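PDB 3EDN: phenazine biosynthesis protein, PhzF family from Bacillus anthracis, which is of unproven function but probably acts as an isomerase on a small-molecule substrate. Local coordinates for residues P126-F131 and M236-A241; P154-S159 and T164-V169; G213-S218 and P227-A232. All coordinates share one frame; numbering follows the deposited sequence.

Contact 1 of 3, residues P126-F131 and M236-A241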
loop_
_atom_site.group_PDB
_atom_site.type_symbol
_atom_site.label_atom_id
_atom_site.label_comp_id
_atom_site.label_asym_id
_atom_site.label_seq_id
_atom_site.Cartn_x
_atom_site.Cartn_y
_atom_site.Cartn_z
ATOM N N PRO A 126 32.085 -0.633 -6.037
ATOM C CA PRO A 126 32.237 0.120 -7.291
ATOM C C PRO A 126 32.635 -0.692 -8.529
ATOM O O PRO A 126 33.413 -1.660 -8.439
ATOM C CB PRO A 126 33.328 1.147 -6.953
ATOM C CG PRO A 126 34.064 0.557 -5.802
ATOM C CD PRO A 126 33.111 -0.287 -5.039
ATOM N N GLN A 127 32.098 -0.266 -9.668
ATOM C CA GLN A 127 32.468 -0.772 -10.983
ATOM C C GLN A 127 32.859 0.408 -11.856
ATOM O O GLN A 127 32.196 1.449 -11.840
ATOM C CB GLN A 127 31.277 -1.461 -11.639
ATOM C CG GLN A 127 30.706 -2.612 -10.856
ATOM C CD GLN A 127 29.464 -3.131 -11.531
ATOM O OE1 GLN A 127 29.549 -3.781 -12.568
ATOM N NE2 GLN A 127 28.296 -2.801 -10.981
ATOM N N PHE A 128 33.926 0.237 -12.635
ATOM C CA PHE A 128 34.341 1.225 -13.629
ATOM C C PHE A 128 34.484 0.603 -15.017
ATOM O O PHE A 128 34.857 -0.568 -15.139
ATOM C CB PHE A 128 35.694 1.823 -13.244
ATOM C CG PHE A 128 35.667 2.664 -11.992
ATOM C CD1 PHE A 128 35.134 3.945 -12.002
ATOM C CD2 PHE A 128 36.206 2.175 -10.817
ATOM C CE1 PHE A 128 35.106 4.721 -10.847
ATOM C CE2 PHE A 128 36.195 2.938 -9.649
ATOM C CZ PHE A 128 35.641 4.215 -9.661
ATOM N N LYS A 129 34.224 1.406 -16.048
ATOM C CA LYS A 129 34.539 1.052 -17.440
ATOM C C LYS A 129 35.184 2.268 -18.097
ATOM O O LYS A 129 34.753 3.390 -17.852
ATOM C CB LYS A 129 33.257 0.710 -18.196
ATOM C CG LYS A 129 32.425 -0.379 -17.559
ATOM C CD LYS A 129 31.146 -0.654 -18.364
ATOM C CE LYS A 129 30.409 -1.894 -17.856
ATOM N NZ LYS A 129 31.110 -3.169 -18.239
ATOM N N ASP A 130 36.200 2.076 -18.941
ATOM C CA ASP A 130 36.809 3.222 -19.620
ATOM C C ASP A 130 35.842 3.832 -20.633
ATOM O O ASP A 130 35.028 3.131 -21.222
ATOM C CB ASP A 130 38.143 2.848 -20.292
ATOM C CG ASP A 130 39.333 2.952 -19.341
ATOM O OD1 ASP A 130 39.137 3.033 -18.104
ATOM O OD2 ASP A 130 40.488 2.961 -19.830
ATOM N N PHE A 131 35.905 5.148 -20.789
ATOM C CA PHE A 131 35.127 5.829 -21.803
ATOM C C PHE A 131 35.949 5.849 -23.076
ATOM O O PHE A 131 37.053 6.394 -23.089
ATOM C CB PHE A 131 34.799 7.255 -21.361
ATOM C CG PHE A 131 34.229 8.103 -22.456
ATOM C CD1 PHE A 131 32.921 7.924 -22.877
ATOM C CD2 PHE A 131 34.998 9.083 -23.063
ATOM C CE1 PHE A 131 32.391 8.703 -23.883
ATOM C CE2 PHE A 131 34.477 9.870 -24.074
ATOM C CZ PHE A 131 33.168 9.679 -24.489
HETATM N N MSE A 236 32.565 9.046 -6.966
HETATM C CA MSE A 236 33.687 9.981 -6.910
HETATM C C MSE A 236 34.702 9.552 -5.863
HETATM O O MSE A 236 35.904 9.694 -6.079
HETATM C CB MSE A 236 33.209 11.400 -6.595
HETATM C CG MSE A 236 32.438 12.041 -7.713
HETATM SE SE MSE A 236 31.546 13.667 -7.128
HETATM C CE MSE A 236 33.141 14.739 -6.796
ATOM N N GLY A 237 34.223 9.042 -4.729
ATOM C CA GLY A 237 35.138 8.571 -3.676
ATOM C C GLY A 237 35.960 7.389 -4.154
ATOM O O GLY A 237 37.173 7.324 -3.929
ATOM N N ALA A 238 35.295 6.434 -4.795
ATOM C CA ALA A 238 36.002 5.277 -5.341
ATOM C C ALA A 238 37.006 5.717 -6.390
ATOM O O ALA A 238 38.099 5.168 -6.476
ATOM C CB ALA A 238 35.030 4.296 -5.941
ATOM N N TYR A 239 36.604 6.671 -7.218
ATOM C CA TYR A 239 37.463 7.207 -8.258
ATOM C C TYR A 239 38.694 7.851 -7.621
ATOM O O TYR A 239 39.827 7.618 -8.048
ATOM C CB TYR A 239 36.672 8.229 -9.082
ATOM C CG TYR A 239 37.435 8.825 -10.230
ATOM C CD1 TYR A 239 37.291 8.325 -11.523
ATOM C CD2 TYR A 239 38.276 9.912 -10.038
ATOM C CE1 TYR A 239 37.986 8.886 -12.582
ATOM C CE2 TYR A 239 38.971 10.480 -11.094
ATOM C CZ TYR A 239 38.843 9.952 -12.349
ATOM O OH TYR A 239 39.520 10.552 -13.373
ATOM N N TYR A 240 38.486 8.657 -6.584
ATOM C CA TYR A 240 39.578 9.339 -5.894
ATOM C C TYR A 240 40.578 8.337 -5.355
ATOM O O TYR A 240 41.790 8.504 -5.529
ATOM C CB TYR A 240 38.985 10.155 -4.746
ATOM C CG TYR A 240 39.912 11.119 -4.039
ATOM C CD1 TYR A 240 40.210 12.353 -4.591
ATOM C CD2 TYR A 240 40.448 10.804 -2.799
ATOM C CE1 TYR A 240 41.028 13.255 -3.936
ATOM C CE2 TYR A 240 41.266 11.692 -2.131
ATOM C CZ TYR A 240 41.554 12.912 -2.706
ATOM O OH TYR A 240 42.367 13.809 -2.051
ATOM N N ALA A 241 40.069 7.294 -4.713
ATOM C CA ALA A 241 40.910 6.258 -4.118
ATOM C C ALA A 241 41.622 5.415 -5.178
ATOM O O ALA A 241 42.620 4.779 -4.870
ATOM C CB ALA A 241 40.071 5.358 -3.199
#
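Pro-126 meets helix 230-244 first: its CB rests on the methyl CB of Ala-238, 3.7 Å away, and CG of the same ring lies only slightly farther off. The carbonyl oxygen of Pro-126 is hydrogen-bonded to Lys-280 NZ. Two residues on, Phe-128 buries more of its own surface against the helix than any other residue of 126-131. Its CG stands anti to the carbonyl carbon (chi1 -67°), which sends the ring across to the helix with CZ leading. That atom lies 3.8 Å from Ala-238 CB and 3.6 Å from the backbone N of Tyr-239, the latter near the ring plane, at its edge. Ala-238 CB is thus shared between proline and phenylalanine. Phe-128 CZ also comes within 4.2 Å of Tyr-239 CB, and Phe-128 CE1 faces the edge of the tyrosine ring. With Tyr-239 CG turned away from the backbone N (chi1 -178°), that ring continues toward strands 156-159 and 163-168, where its hydroxyl is hydrogen-bonded to Pro-154 O. Between the side chains the joint is apolar: a strand laid against a helix through proline, alanine and aromatic side chains, the helix-on-sheet packing of an alpha and beta domain of the diaminopimelate epimerase-like fold.

Contact 2 of 3, residues P154-S159 and T164-V169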
loop_
_atom_site.group_PDB
_atom_site.type_symbol
_atom_site.label_atom_id
_atom_site.label_comp_id
_atom_site.label_asym_id
_atom_site.label_seq_id
_atom_site.Cartn_x
_atom_site.Cartn_y
_atom_site.Cartn_z
ATOM N N PRO A 154 41.527 10.159 -16.036
ATOM C CA PRO A 154 40.704 9.444 -17.009
ATOM C C PRO A 154 39.213 9.719 -16.920
ATOM O O PRO A 154 38.672 9.928 -15.831
ATOM C CB PRO A 154 40.987 7.961 -16.710
ATOM C CG PRO A 154 41.392 7.928 -15.282
ATOM C CD PRO A 154 42.019 9.274 -14.963
ATOM N N ILE A 155 38.573 9.737 -18.077
ATOM C CA ILE A 155 37.118 9.771 -18.161
ATOM C C ILE A 155 36.648 8.331 -18.065
ATOM O O ILE A 155 37.123 7.463 -18.816
ATOM C CB ILE A 155 36.635 10.416 -19.469
ATOM C CG1 ILE A 155 37.227 11.823 -19.633
ATOM C CG2 ILE A 155 35.109 10.445 -19.516
ATOM C CD1 ILE A 155 37.072 12.393 -21.064
ATOM N N VAL A 156 35.753 8.053 -17.119
ATOM C CA VAL A 156 35.278 6.693 -16.914
ATOM C C VAL A 156 33.794 6.683 -16.592
ATOM O O VAL A 156 33.257 7.654 -16.062
ATOM C CB VAL A 156 36.017 5.970 -15.759
ATOM C CG1 VAL A 156 37.503 5.873 -16.052
ATOM C CG2 VAL A 156 35.758 6.663 -14.405
ATOM N N TYR A 157 33.140 5.587 -16.936
ATOM C CA TYR A 157 31.821 5.259 -16.401
ATOM C C TYR A 157 32.079 4.650 -15.042
ATOM O O TYR A 157 32.989 3.832 -14.900
ATOM C CB TYR A 157 31.148 4.181 -17.257
ATOM C CG TYR A 157 30.770 4.580 -18.667
ATOM C CD1 TYR A 157 29.580 5.263 -18.919
ATOM C CD2 TYR A 157 31.586 4.257 -19.750
ATOM C CE1 TYR A 157 29.211 5.634 -20.219
ATOM C CE2 TYR A 157 31.232 4.620 -21.050
ATOM C CZ TYR A 157 30.043 5.306 -21.270
ATOM O OH TYR A 157 29.675 5.661 -22.544
ATOM N N GLY A 158 31.287 5.034 -14.048
ATOM C CA GLY A 158 31.411 4.468 -12.710
ATOM C C GLY A 158 30.051 4.233 -12.070
ATOM O O GLY A 158 29.087 4.941 -12.357
ATOM N N SER A 159 29.953 3.210 -11.229
ATOM C CA SER A 159 28.710 2.900 -10.532
ATOM C C SER A 159 28.985 2.375 -9.141
ATOM O O SER A 159 29.829 1.479 -8.972
ATOM C CB SER A 159 27.950 1.805 -11.264
ATOM O OG SER A 159 26.898 1.323 -10.442
ATOM N N THR A 164 27.182 6.585 -13.795
ATOM C CA THR A 164 27.450 7.978 -14.170
ATOM C C THR A 164 28.814 8.044 -14.878
ATOM O O THR A 164 29.610 7.121 -14.761
ATOM C CB THR A 164 27.401 8.908 -12.930
ATOM O OG1 THR A 164 27.242 10.265 -13.347
ATOM C CG2 THR A 164 28.656 8.755 -12.058
ATOM N N VAL A 165 29.063 9.114 -15.620
ATOM C CA VAL A 165 30.369 9.312 -16.259
ATOM C C VAL A 165 31.129 10.371 -15.483
ATOM O O VAL A 165 30.687 11.529 -15.392
ATOM C CB VAL A 165 30.254 9.760 -17.746
ATOM C CG1 VAL A 165 31.625 9.751 -18.411
ATOM C CG2 VAL A 165 29.307 8.842 -18.523
ATOM N N ILE A 166 32.261 9.972 -14.907
ATOM C CA ILE A 166 33.134 10.913 -14.235
ATOM C C ILE A 166 34.001 11.589 -15.308
ATOM O O ILE A 166 34.792 10.917 -15.974
ATOM C CB ILE A 166 34.043 10.185 -13.213
ATOM C CG1 ILE A 166 33.211 9.485 -12.110
ATOM C CG2 ILE A 166 35.050 11.154 -12.607
ATOM C CD1 ILE A 166 32.319 10.459 -11.297
ATOM N N VAL A 167 33.837 12.901 -15.472
ATOM C CA VAL A 167 34.536 13.691 -16.483
ATOM C C VAL A 167 35.422 14.757 -15.810
ATOM O O VAL A 167 34.932 15.832 -15.423
ATOM C CB VAL A 167 33.530 14.401 -17.407
ATOM C CG1 VAL A 167 34.266 15.151 -18.523
ATOM C CG2 VAL A 167 32.559 13.396 -18.007
ATOM N N PRO A 168 36.719 14.462 -15.648
ATOM C CA PRO A 168 37.607 15.461 -15.036
ATOM C C PRO A 168 37.762 16.715 -15.905
ATOM O O PRO A 168 38.094 16.612 -17.102
ATOM C CB PRO A 168 38.939 14.712 -14.895
ATOM C CG PRO A 168 38.539 13.219 -14.887
ATOM C CD PRO A 168 37.416 13.181 -15.900
ATOM N N VAL A 169 37.496 17.880 -15.311
ATOM C CA VAL A 169 37.720 19.173 -15.972
ATOM C C VAL A 169 38.782 19.988 -15.212
ATOM O O VAL A 169 39.144 19.660 -14.080
ATOM C CB VAL A 169 36.397 19.969 -16.183
ATOM C CG1 VAL A 169 35.399 19.147 -16.999
ATOM C CG2 VAL A 169 35.806 20.361 -14.848
#
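Four backbone hydrogen bonds tie Val-156 to Ile-166 and Gly-158 to Thr-164, each an antiparallel hydrogen-bonded pair. The Gly-158 and Thr-164 pair is the more regular: Gly-158 N reaches Thr-164 O at 2.8 Å and Thr-164 N returns to Gly-158 O at 2.9 Å, both bonds nearly straight. Around Val-156 the exchange is less even, with Ile-166 N to Val-156 O at 2.8 Å but Val-156 N to Ile-166 O at 3.2 Å. CA-H...O contacts supplement this ladder; Ile-155 CA, for instance, approaches Ile-166 O. The two strands form a beta hairpin, twisted so that their short axes run at 131°, and it sits between strand 127-130 and strand 196-201. Apolar side chains meet on both faces. On one, Val-165 lies side by side with Tyr-157, its partner in the non-hydrogen-bonded pair, its CG2 3.6 Å from Tyr-157 CD1, while its CG1 turns to Ile-155 CG2 at 3.7 Å. On the other, Val-156 CG2 runs beside Ile-166 CB, and Tyr-239 and Tyr-243 of helix 230-244 cover Val-156. At the open end, Pro-168 CD meets Ile-155 CG1. Pro-168 CG lies 3.4 Å from the carbonyl oxygen Pro-154 O, which is also hydrogen-bonded to Tyr-239 OH.

Contact 3 of 3, residues G213-S218 and P227-A232. With SO4 (sulfate ion), chain C.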
loop_
_atom_site.group_PDB
_atom_site.type_symbol
_atom_site.label_atom_id
_atom_site.label_comp_id
_atom_site.label_asym_id
_atom_site.label_seq_id
_atom_site.Cartn_x
_atom_site.Cartn_y
_atom_site.Cartn_z
ATOM N N GLY A 213 31.987 18.412 -7.802
ATOM C CA GLY A 213 31.303 17.853 -8.975
ATOM C C GLY A 213 30.012 18.596 -9.319
ATOM O O GLY A 213 29.523 19.427 -8.527
ATOM N N ARG A 214 29.477 18.303 -10.501
ATOM C CA ARG A 214 28.171 18.786 -10.951
ATOM C C ARG A 214 27.480 17.574 -11.555
ATOM O O ARG A 214 28.145 16.687 -12.101
ATOM C CB ARG A 214 28.300 19.853 -12.053
ATOM C CG ARG A 214 28.227 21.303 -11.607
ATOM C CD ARG A 214 28.020 22.239 -12.792
ATOM N NE ARG A 214 26.668 22.804 -12.916
ATOM C CZ ARG A 214 26.425 23.895 -13.631
ATOM N NH1 ARG A 214 27.440 24.495 -14.247
ATOM N NH2 ARG A 214 25.195 24.403 -13.728
ATOM N N HIS A 215 26.153 17.513 -11.468
ATOM C CA HIS A 215 25.447 16.324 -11.934
ATOM C C HIS A 215 24.433 16.645 -13.020
ATOM O O HIS A 215 23.430 17.319 -12.767
ATOM C CB HIS A 215 24.750 15.616 -10.761
ATOM C CG HIS A 215 24.287 14.237 -11.097
ATOM N ND1 HIS A 215 25.132 13.152 -11.077
ATOM C CD2 HIS A 215 23.081 13.769 -11.501
ATOM C CE1 HIS A 215 24.461 12.064 -11.422
ATOM N NE2 HIS A 215 23.214 12.416 -11.684
ATOM N N PHE A 216 24.681 16.121 -14.218
ATOM C CA PHE A 216 23.764 16.308 -15.330
ATOM C C PHE A 216 22.993 15.022 -15.636
ATOM O O PHE A 216 23.586 13.974 -15.884
ATOM C CB PHE A 216 24.524 16.805 -16.563
ATOM C CG PHE A 216 25.235 18.116 -16.344
ATOM C CD1 PHE A 216 24.608 19.154 -15.671
ATOM C CD2 PHE A 216 26.531 18.305 -16.810
ATOM C CE1 PHE A 216 25.271 20.368 -15.477
ATOM C CE2 PHE A 216 27.201 19.515 -16.647
ATOM C CZ PHE A 216 26.582 20.552 -15.966
ATOM N N SER A 217 21.665 15.123 -15.633
ATOM C CA SER A 217 20.796 13.956 -15.711
ATOM C C SER A 217 20.912 13.277 -17.066
ATOM O O SER A 217 21.343 13.883 -18.051
ATOM C CB SER A 217 19.343 14.370 -15.485
ATOM O OG SER A 217 19.206 15.138 -14.304
ATOM N N SER A 218 20.531 12.008 -17.116
ATOM C CA SER A 218 20.580 11.294 -18.382
ATOM C C SER A 218 19.548 11.900 -19.326
ATOM O O SER A 218 18.680 12.680 -18.914
ATOM C CB SER A 218 20.301 9.807 -18.177
ATOM O OG SER A 218 18.912 9.572 -18.093
ATOM N N PRO A 227 20.804 18.583 -7.534
ATOM C CA PRO A 227 21.545 19.451 -6.597
ATOM C C PRO A 227 22.745 18.827 -5.826
ATOM O O PRO A 227 23.830 19.427 -5.746
ATOM C CB PRO A 227 20.458 19.938 -5.626
ATOM C CG PRO A 227 19.365 18.934 -5.749
ATOM C CD PRO A 227 19.392 18.396 -7.133
ATOM N N VAL A 228 22.532 17.661 -5.228
ATOM C CA VAL A 228 23.570 16.971 -4.460
ATOM C C VAL A 228 23.253 15.487 -4.504
ATOM O O VAL A 228 22.222 15.048 -3.993
ATOM C CB VAL A 228 23.594 17.357 -2.963
ATOM C CG1 VAL A 228 24.950 16.958 -2.367
ATOM C CG2 VAL A 228 23.203 18.818 -2.746
ATOM N N THR A 229 24.120 14.714 -5.140
ATOM C CA THR A 229 23.792 13.362 -5.575
ATOM C C THR A 229 24.639 12.337 -4.813
ATOM O O THR A 229 25.853 12.242 -5.020
ATOM C CB THR A 229 24.036 13.215 -7.090
ATOM O OG1 THR A 229 23.421 14.328 -7.772
ATOM C CG2 THR A 229 23.459 11.895 -7.603
ATOM N N GLY A 230 24.005 11.578 -3.927
ATOM C CA GLY A 230 24.730 10.635 -3.078
ATOM C C GLY A 230 25.328 9.477 -3.859
ATOM O O GLY A 230 26.448 9.058 -3.586
ATOM N N THR A 231 24.572 8.936 -4.809
ATOM C CA THR A 231 25.080 7.833 -5.642
ATOM C C THR A 231 26.394 8.236 -6.351
ATOM O O THR A 231 27.426 7.535 -6.253
ATOM C CB THR A 231 24.028 7.391 -6.693
ATOM O OG1 THR A 231 23.534 8.524 -7.423
ATOM C CG2 THR A 231 22.894 6.661 -6.017
ATOM N N ALA A 232 26.362 9.363 -7.062
ATOM C CA ALA A 232 27.541 9.804 -7.811
ATOM C C ALA A 232 28.695 10.151 -6.886
ATOM O O ALA A 232 29.856 9.962 -7.231
ATOM C CB ALA A 232 27.185 10.999 -8.719
HETATM S S SO4 C . 20.672 10.349 -4.185
HETATM O O1 SO4 C . 19.449 9.886 -3.536
HETATM O O2 SO4 C . 21.240 11.554 -3.603
HETATM O O3 SO4 C . 21.612 9.273 -4.235
HETATM O O4 SO4 C . 20.309 10.621 -5.582
#
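Thr-229 lies over one face of the His-215 imidazole, the two side chains crossing at about a right angle. Both branches of the threonine take part. CG2 sits 4.0 Å from the ring centroid and only 10° off its normal, a CH-pi contact, while OG1 is 3.4 Å from His-215 CG. The threonine torsion (chi1 -48°) leaves CG2 over the middle of the ring and OG1 displaced toward the rim on the CG side. Ala-232, in the first turn of the helix, adds its methyl CB 3.8 Å from His-215 ND1, approaching the ring obliquely. The next shell fixes both groups: His-215 ND1 is hydrogen-bonded to His-198 ND1, Thr-229 OG1 to Asp-226 OD1, and Thr-229 N to Gln-258 OE1. Thr-229 occupies the N-cap position of helix 230-244, though its side chain makes no capping bond, and beyond it the first turn presents backbone N-H groups to a sulfate ion. Gly-230 N donates to sulfate O2 at 2.8 Å, nearly straight at 172°. Thr-231 N donates to sulfate O3 at 3.0 Å along a more bent path; His-75 ND1 holds the ion as well. The sulfate probably came from the crystallisation liquor. Its position at a helix N-terminus, where the helix dipole would add to the two N-H donors, suggests a pocket that can take an anionic group, consistent with binding of a substrate carboxylate, as in diaminopimelate epimerase relatives.

All three contacts are largely buried, yet contact 3 lies about 7 Å from the chain centre and contacts 1 and 2 each about 16 Å, measured between centres. Helix 230-244 serves two of them: its N-terminal end faces strand 211-216 in contact 3, and its middle faces strand 127-130 in contact 1. Contact 2 neighbours both, since strand 127-130 pairs with 156-159, while Thr-164 packs on His-215 and Ala-232. Chemistry follows place. Contact 1 is apolar, contact 2 mainly a backbone ladder with apolar side chains on its faces, and contact 3 sets a polar ring and threonine beside an anion site.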